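Local atomic coordinates of putative uncharacterized protein PH0242 (Pyrococcus horikoshii, PDB entry 3VU1), a protein that belongs to the archaeal oligosaccharyltransferase AglB family and is represented here by its C-terminal globular domain, with a bound calcium ion. Residues K145-Q148 against R153-A156; V208-F213 against I220-Y225. All coordinates share one frame; numbering follows the deposited sequence.

Contact 1: residues K145-Q148 against R153-A156; sequences KVIQ and RRIA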
ATOM      1  N   LYS A 145     -11.891 -29.317  -6.537  1.00 60.59           N
ATOM      2  CA  LYS A 145     -12.052 -30.313  -5.476  1.00 63.79           C
ATOM      3  C   LYS A 145     -10.735 -30.987  -5.123  1.00 61.66           C
ATOM      4  O   LYS A 145      -9.799 -31.007  -5.929  1.00 62.10           O
ATOM      5  CB  LYS A 145     -13.116 -31.357  -5.851  1.00 61.73           C
ATOM      6  CG  LYS A 145     -12.770 -32.231  -7.037  1.00 62.28           C
ATOM      7  CD  LYS A 145     -13.954 -32.353  -7.989  1.00 72.81           C
ATOM      8  CE  LYS A 145     -15.053 -33.287  -7.495  1.00 73.92           C
ATOM      9  NZ  LYS A 145     -16.315 -33.074  -8.270  1.00 74.92           N
ATOM     10  N   VAL A 146     -10.668 -31.522  -3.905  1.00 63.50           N
ATOM     11  CA  VAL A 146      -9.533 -32.339  -3.496  1.00 63.51           C
ATOM     12  C   VAL A 146      -9.841 -33.803  -3.804  1.00 67.69           C
ATOM     13  O   VAL A 146     -10.898 -34.311  -3.440  1.00 67.90           O
ATOM     14  CB  VAL A 146      -9.235 -32.191  -2.003  1.00 59.84           C
ATOM     15  CG1 VAL A 146      -7.794 -32.585  -1.727  1.00 58.98           C
ATOM     16  CG2 VAL A 146      -9.496 -30.766  -1.544  1.00 58.90           C
ATOM     17  N   ILE A 147      -8.928 -34.462  -4.505  1.00 72.18           N
ATOM     18  CA  ILE A 147      -9.038 -35.886  -4.803  1.00 71.67           C
ATOM     19  C   ILE A 147      -7.987 -36.619  -3.966  1.00 76.60           C
ATOM     20  O   ILE A 147      -6.874 -36.111  -3.781  1.00 73.85           O
ATOM     21  CB  ILE A 147      -8.805 -36.174  -6.317  1.00 73.53           C
ATOM     22  CG1 ILE A 147      -9.663 -35.265  -7.225  1.00 68.48           C
ATOM     23  CG2 ILE A 147      -8.993 -37.653  -6.655  1.00 73.31           C
ATOM     24  CD1 ILE A 147     -11.164 -35.426  -7.108  1.00 66.92           C
ATOM     25  N   GLN A 148      -8.345 -37.791  -3.434  1.00 85.14           N
ATOM     26  CA  GLN A 148      -7.355 -38.695  -2.828  1.00 85.66           C
ATOM     27  C   GLN A 148      -7.126 -39.896  -3.730  1.00 85.59           C
ATOM     28  O   GLN A 148      -8.041 -40.673  -3.970  1.00 82.61           O
ATOM     29  CB  GLN A 148      -7.775 -39.148  -1.433  1.00 87.43           C
ATOM     30  CG  GLN A 148      -7.977 -38.003  -0.450  1.00 95.14           C
ATOM     31  CD  GLN A 148      -7.295 -38.249   0.881  1.00 96.56           C
ATOM     32  OE1 GLN A 148      -7.828 -37.898   1.943  1.00 86.67           O
ATOM     33  NE2 GLN A 148      -6.103 -38.856   0.833  1.00 96.57           N
ATOM     34  N   ARG A 153      -2.787 -36.720  -1.912  1.00 88.60           N
ATOM     35  CA  ARG A 153      -3.733 -35.640  -2.230  1.00 79.56           C
ATOM     36  C   ARG A 153      -3.347 -34.895  -3.510  1.00 76.17           C
ATOM     37  O   ARG A 153      -2.169 -34.712  -3.823  1.00 73.79           O
ATOM     38  CB  ARG A 153      -3.735 -34.610  -1.104  1.00 81.62           C
ATOM     39  CG  ARG A 153      -4.228 -35.114   0.235  1.00 87.28           C
ATOM     40  CD  ARG A 153      -5.636 -34.618   0.496  1.00 89.25           C
ATOM     41  NE  ARG A 153      -5.863 -34.373   1.915  1.00 97.42           N
ATOM     42  CZ  ARG A 153      -5.314 -33.376   2.613  1.00105.19           C
ATOM     43  NH1 ARG A 153      -4.482 -32.515   2.034  1.00 97.78           N
ATOM     44  NH2 ARG A 153      -5.589 -33.241   3.906  1.00106.73           N
ATOM     45  N   ARG A 154      -4.344 -34.437  -4.246  1.00 71.84           N
ATOM     46  CA  ARG A 154      -4.086 -33.551  -5.372  1.00 66.50           C
ATOM     47  C   ARG A 154      -5.265 -32.579  -5.577  1.00 65.07           C
ATOM     48  O   ARG A 154      -6.393 -32.828  -5.113  1.00 64.52           O
ATOM     49  CB  ARG A 154      -3.731 -34.345  -6.645  1.00 62.26           C
ATOM     50  CG  ARG A 154      -4.947 -34.846  -7.412  1.00 67.06           C
ATOM     51  CD  ARG A 154      -4.623 -35.564  -8.720  1.00 66.15           C
ATOM     52  NE  ARG A 154      -5.863 -35.746  -9.469  1.00 70.39           N
ATOM     53  CZ  ARG A 154      -6.660 -36.806  -9.372  1.00 76.45           C
ATOM     54  NH1 ARG A 154      -6.334 -37.822  -8.577  1.00 85.86           N
ATOM     55  NH2 ARG A 154      -7.782 -36.856 -10.080  1.00 73.41           N
ATOM     56  N   ILE A 155      -5.005 -31.457  -6.245  1.00 57.39           N
ATOM     57  CA  ILE A 155      -6.086 -30.542  -6.530  1.00 52.97           C
ATOM     58  C   ILE A 155      -6.518 -30.749  -7.965  1.00 51.19           C
ATOM     59  O   ILE A 155      -5.696 -30.785  -8.861  1.00 51.68           O
ATOM     60  CB  ILE A 155      -5.720 -29.072  -6.204  1.00 54.63           C
ATOM     61  CG1 ILE A 155      -5.354 -28.917  -4.720  1.00 49.79           C
ATOM     62  CG2 ILE A 155      -6.848 -28.105  -6.581  1.00 53.53           C
ATOM     63  CD1 ILE A 155      -6.468 -29.250  -3.756  1.00 51.35           C
ATOM     64  N   ALA A 156      -7.817 -30.922  -8.169  1.00 51.78           N
ATOM     65  CA  ALA A 156      -8.360 -31.011  -9.513  1.00 52.97           C
ATOM     66  C   ALA A 156      -9.244 -29.802  -9.820  1.00 51.96           C
ATOM     67  O   ALA A 156     -10.193 -29.508  -9.094  1.00 55.12           O
ATOM     68  CB  ALA A 156      -9.144 -32.305  -9.690  1.00 54.56           C
TER
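Lys145-Gln148 and Arg153-Ala156 run antiparallel as neighbouring strands, their short axes 143° apart in direction, consistent with a strong local twist. Lys145 with Ala156 and Ile147 with Arg154 are the hydrogen-bonded pairs, each closed by two reciprocal backbone bonds; the most direct runs from Ala156 N to Lys145 O at 3.0 Å. Val146-Ile155 falls between them as a non-hydrogen-bonded pair, and Gln148-Arg153, of the same kind, lies at the turn end. Here CA-H groups add weak contacts, such as Val146 CA to Arg154 O at 3.6 Å.

Lys145, Ile147, Arg154 and Ala156 share one sheet face. Arg154 leaves its backbone with CG between N and the carbonyl carbon (chi1 83°) and then stretches out to NE, which raises the guanidinium alongside Ile147. CB of Ile147 lies 3.6 Å above the guanidinium plane, offset toward its rim, and the CG1 and CG2 branches reach the terminal nitrogens. The polar rim is held elsewhere: NH1 hydrogen-bonds Gln149 and NH2 forms a salt bridge with Glu163. Next to this pair, Ile147 CG1 packs on Ala156 CB at 3.9 Å.

On the other face, Val146 CG2 lies 4.0 Å from Ile155 CD1, while Val146 CG1 touches Arg153 CD. The bent Arg153 chain lies beside Gln148, with Gln148 OE1 at the guanidinium edge, 4.0 Å from Arg153 NE, and the two flat groups turned 79° apart. This is a two-strand beta hairpin, strands 142-148 and 153-159 of the large mixed sheet, part of the oligosaccharyltransferase insert domain.

Contact 2: residues V208-F213 against I220-Y225; sequences VATSNF and IPTSSY
Thr210 OG1 sits between the backbone N and the carbonyl carbon (chi1 58°), and Ser224 OG stands beside its own backbone N (chi1 -54°); these settings bring the two oxygens to 3.2 Å, Thr210 OG1 to Ser224 OG. Thr210 CB meanwhile rests over the backbone of the other segment, 4.0 Å from Ser223 CA. Its methyl, CG2, lies 3.8 Å from Ser224 N and 4.2 Å from Thr222 OG1. Asp71 ties the two segments together: Asp71 OD1 is hydrogen-bonded to both Ser224 N and Thr210 OG1, and OD2 to Ser223 OG. Tyr195 OH makes a second bridge, to Ala209 O and Thr222 OG1.

Helix 212-218 starts within 208-213 and ends just before 220-225, and both of its flanks carry small turn motifs. Before it, Val208-Ser211 forms a type I beta turn with Ser211 at the N-cap; Val208 O accepts from both Ser211 N and Ser211 OG, the hydroxyl at 2.9 Å. After it, Pro221 centres an inverse gamma turn, and an ST turn follows in which Ser223 OG accepts from Tyr225 N at 3.1 Å. The Tyr225 ring then folds back so that Ser224 CB stands over one of its faces, offset toward the rim.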
ATOM      1  N   VAL A 208       0.866 -13.473 -11.380  1.00 33.17           N
ATOM      2  CA  VAL A 208       0.239 -12.607 -10.402  1.00 32.86           C
ATOM      3  C   VAL A 208      -0.250 -13.405  -9.200  1.00 34.42           C
ATOM      4  O   VAL A 208      -0.980 -12.872  -8.360  1.00 34.03           O
ATOM      5  CB  VAL A 208      -0.918 -11.772 -10.998  1.00 33.22           C
ATOM      6  CG1 VAL A 208      -0.408 -10.838 -12.072  1.00 31.54           C
ATOM      7  CG2 VAL A 208      -2.025 -12.665 -11.551  1.00 36.20           C
ATOM      8  N   ALA A 209       0.197 -14.662  -9.088  1.00 35.37           N
ATOM      9  CA  ALA A 209      -0.113 -15.498  -7.908  1.00 35.07           C
ATOM     10  C   ALA A 209       0.241 -14.883  -6.555  1.00 35.01           C
ATOM     11  O   ALA A 209      -0.503 -15.039  -5.607  1.00 37.43           O
ATOM     12  CB  ALA A 209       0.531 -16.855  -8.031  1.00 36.62           C
ATOM     13  N   THR A 210       1.366 -14.186  -6.452  1.00 34.16           N
ATOM     14  CA  THR A 210       1.754 -13.599  -5.167  1.00 33.94           C
ATOM     15  C   THR A 210       1.608 -12.076  -5.112  1.00 33.07           C
ATOM     16  O   THR A 210       2.230 -11.417  -4.283  1.00 33.28           O
ATOM     17  CB  THR A 210       3.184 -14.007  -4.762  1.00 36.94           C
ATOM     18  OG1 THR A 210       4.125 -13.595  -5.774  1.00 40.34           O
ATOM     19  CG2 THR A 210       3.265 -15.534  -4.551  1.00 39.93           C
ATOM     20  N   SER A 211       0.779 -11.528  -5.994  1.00 33.11           N
ATOM     21  CA  SER A 211       0.537 -10.085  -6.068  1.00 31.68           C
ATOM     22  C   SER A 211       0.005  -9.578  -4.740  1.00 31.19           C
ATOM     23  O   SER A 211      -0.700 -10.306  -4.030  1.00 32.87           O
ATOM     24  CB  SER A 211      -0.499  -9.793  -7.167  1.00 31.78           C
ATOM     25  OG  SER A 211      -1.735 -10.461  -6.892  1.00 35.34           O
ATOM     26  N   ASN A 212       0.299  -8.322  -4.426  1.00 28.93           N
ATOM     27  CA  ASN A 212      -0.240  -7.675  -3.247  1.00 27.52           C
ATOM     28  C   ASN A 212      -1.775  -7.647  -3.163  1.00 31.15           C
ATOM     29  O   ASN A 212      -2.333  -7.701  -2.067  1.00 34.38           O
ATOM     30  CB  ASN A 212       0.312  -6.270  -3.152  1.00 26.57           C
ATOM     31  CG  ASN A 212       1.797  -6.245  -2.822  1.00 27.59           C
ATOM     32  OD1 ASN A 212       2.322  -7.152  -2.189  1.00 26.94           O
ATOM     33  ND2 ASN A 212       2.487  -5.210  -3.280  1.00 27.85           N
ATOM     34  N   PHE A 213      -2.468  -7.536  -4.297  1.00 31.23           N
ATOM     35  CA  PHE A 213      -3.922  -7.562  -4.262  1.00 31.58           C
ATOM     36  C   PHE A 213      -4.454  -8.889  -3.693  1.00 33.40           C
ATOM     37  O   PHE A 213      -5.344  -8.896  -2.850  1.00 33.18           O
ATOM     38  CB  PHE A 213      -4.500  -7.350  -5.646  1.00 30.06           C
ATOM     39  CG  PHE A 213      -5.994  -7.543  -5.714  1.00 27.53           C
ATOM     40  CD1 PHE A 213      -6.540  -8.634  -6.383  1.00 28.74           C
ATOM     41  CD2 PHE A 213      -6.849  -6.643  -5.126  1.00 27.01           C
ATOM     42  CE1 PHE A 213      -7.918  -8.825  -6.465  1.00 28.12           C
ATOM     43  CE2 PHE A 213      -8.237  -6.817  -5.203  1.00 28.00           C
ATOM     44  CZ  PHE A 213      -8.774  -7.904  -5.867  1.00 27.34           C
ATOM     45  N   ILE A 220      -4.263 -13.812   1.957  1.00 47.39           N
ATOM     46  CA  ILE A 220      -3.332 -14.893   1.622  1.00 47.54           C
ATOM     47  C   ILE A 220      -1.917 -14.439   2.005  1.00 48.04           C
ATOM     48  O   ILE A 220      -1.348 -13.547   1.381  1.00 48.66           O
ATOM     49  CB  ILE A 220      -3.328 -15.232   0.111  1.00 47.61           C
ATOM     50  CG1 ILE A 220      -4.724 -15.502  -0.436  1.00 46.93           C
ATOM     51  CG2 ILE A 220      -2.398 -16.395  -0.200  1.00 50.38           C
ATOM     52  CD1 ILE A 220      -5.552 -16.493   0.336  1.00 50.34           C
ATOM     53  N   PRO A 221      -1.321 -15.055   3.026  1.00 50.48           N
ATOM     54  CA  PRO A 221      -0.005 -14.533   3.385  1.00 51.39           C
ATOM     55  C   PRO A 221       1.138 -15.146   2.559  1.00 52.70           C
ATOM     56  O   PRO A 221       2.107 -15.609   3.117  1.00 59.55           O
ATOM     57  CB  PRO A 221       0.121 -14.921   4.866  1.00 48.74           C
ATOM     58  CG  PRO A 221      -0.705 -16.159   4.999  1.00 47.75           C
ATOM     59  CD  PRO A 221      -1.736 -16.169   3.897  1.00 48.37           C
ATOM     60  N   THR A 222       1.042 -15.165   1.245  1.00 56.77           N
ATOM     61  CA  THR A 222       2.166 -15.676   0.481  1.00 59.84           C
ATOM     62  C   THR A 222       2.867 -14.596  -0.305  1.00 58.46           C
ATOM     63  O   THR A 222       2.257 -13.619  -0.767  1.00 58.06           O
ATOM     64  CB  THR A 222       1.770 -16.742  -0.541  1.00 68.93           C
ATOM     65  OG1 THR A 222       0.666 -16.254  -1.333  1.00 72.03           O
ATOM     66  CG2 THR A 222       1.464 -18.073   0.160  1.00 71.70           C
ATOM     67  N   SER A 223       4.156 -14.842  -0.484  1.00 50.06           N
ATOM     68  CA  SER A 223       5.044 -14.018  -1.247  1.00 43.83           C
ATOM     69  C   SER A 223       6.127 -14.942  -1.798  1.00 43.50           C
ATOM     70  O   SER A 223       6.507 -15.905  -1.159  1.00 42.76           O
ATOM     71  CB  SER A 223       5.641 -12.967  -0.330  1.00 38.94           C
ATOM     72  OG  SER A 223       6.454 -12.081  -1.035  1.00 35.35           O
ATOM     73  N   SER A 224       6.593 -14.678  -3.005  1.00 44.34           N
ATOM     74  CA  SER A 224       7.804 -15.323  -3.486  1.00 43.92           C
ATOM     75  C   SER A 224       9.029 -14.901  -2.648  1.00 44.87           C
ATOM     76  O   SER A 224      10.087 -15.506  -2.745  1.00 47.89           O
ATOM     77  CB  SER A 224       8.023 -14.983  -4.957  1.00 43.28           C
ATOM     78  OG  SER A 224       6.860 -15.302  -5.714  1.00 46.53           O
ATOM     79  N   TYR A 225       8.876 -13.879  -1.816  1.00 42.51           N
ATOM     80  CA  TYR A 225      10.014 -13.264  -1.149  1.00 46.48           C
ATOM     81  C   TYR A 225       9.889 -13.472   0.344  1.00 49.97           C
ATOM     82  O   TYR A 225       8.791 -13.517   0.886  1.00 57.78           O
ATOM     83  CB  TYR A 225      10.160 -11.775  -1.542  1.00 45.05           C
ATOM     84  CG  TYR A 225      10.188 -11.622  -3.041  1.00 50.34           C
ATOM     85  CD1 TYR A 225      11.371 -11.832  -3.761  1.00 53.12           C
ATOM     86  CD2 TYR A 225       9.013 -11.363  -3.763  1.00 51.79           C
ATOM     87  CE1 TYR A 225      11.398 -11.745  -5.153  1.00 54.91           C
ATOM     88  CE2 TYR A 225       9.024 -11.279  -5.155  1.00 55.53           C
ATOM     89  CZ  TYR A 225      10.222 -11.468  -5.847  1.00 57.27           C
ATOM     90  OH  TYR A 225      10.250 -11.374  -7.226  1.00 56.44           O
TER

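Overall arrangement
The two contacts follow one another along the chain, contact 1 closing before contact 2 opens, and they do not touch: their centres are 23 Å apart and their nearest atoms about 13 Å. Contact 1 lies toward the periphery, its centre about 35 Å from that of the chain, in a hairpin of the ten-strand mixed sheet. Contact 2 lies nearer the middle, about 13 Å from the chain centre, around helix 212-218. Strand 192-196 of the same sheet supplies Tyr195 to contact 2, so one sheet reaches from the outlying hairpin to the helical region. The Ser223 side chain, about 11 Å from the calcium ion, is too far to coordinate it; Glu76, Ala285, His319 and Glu322 form that site.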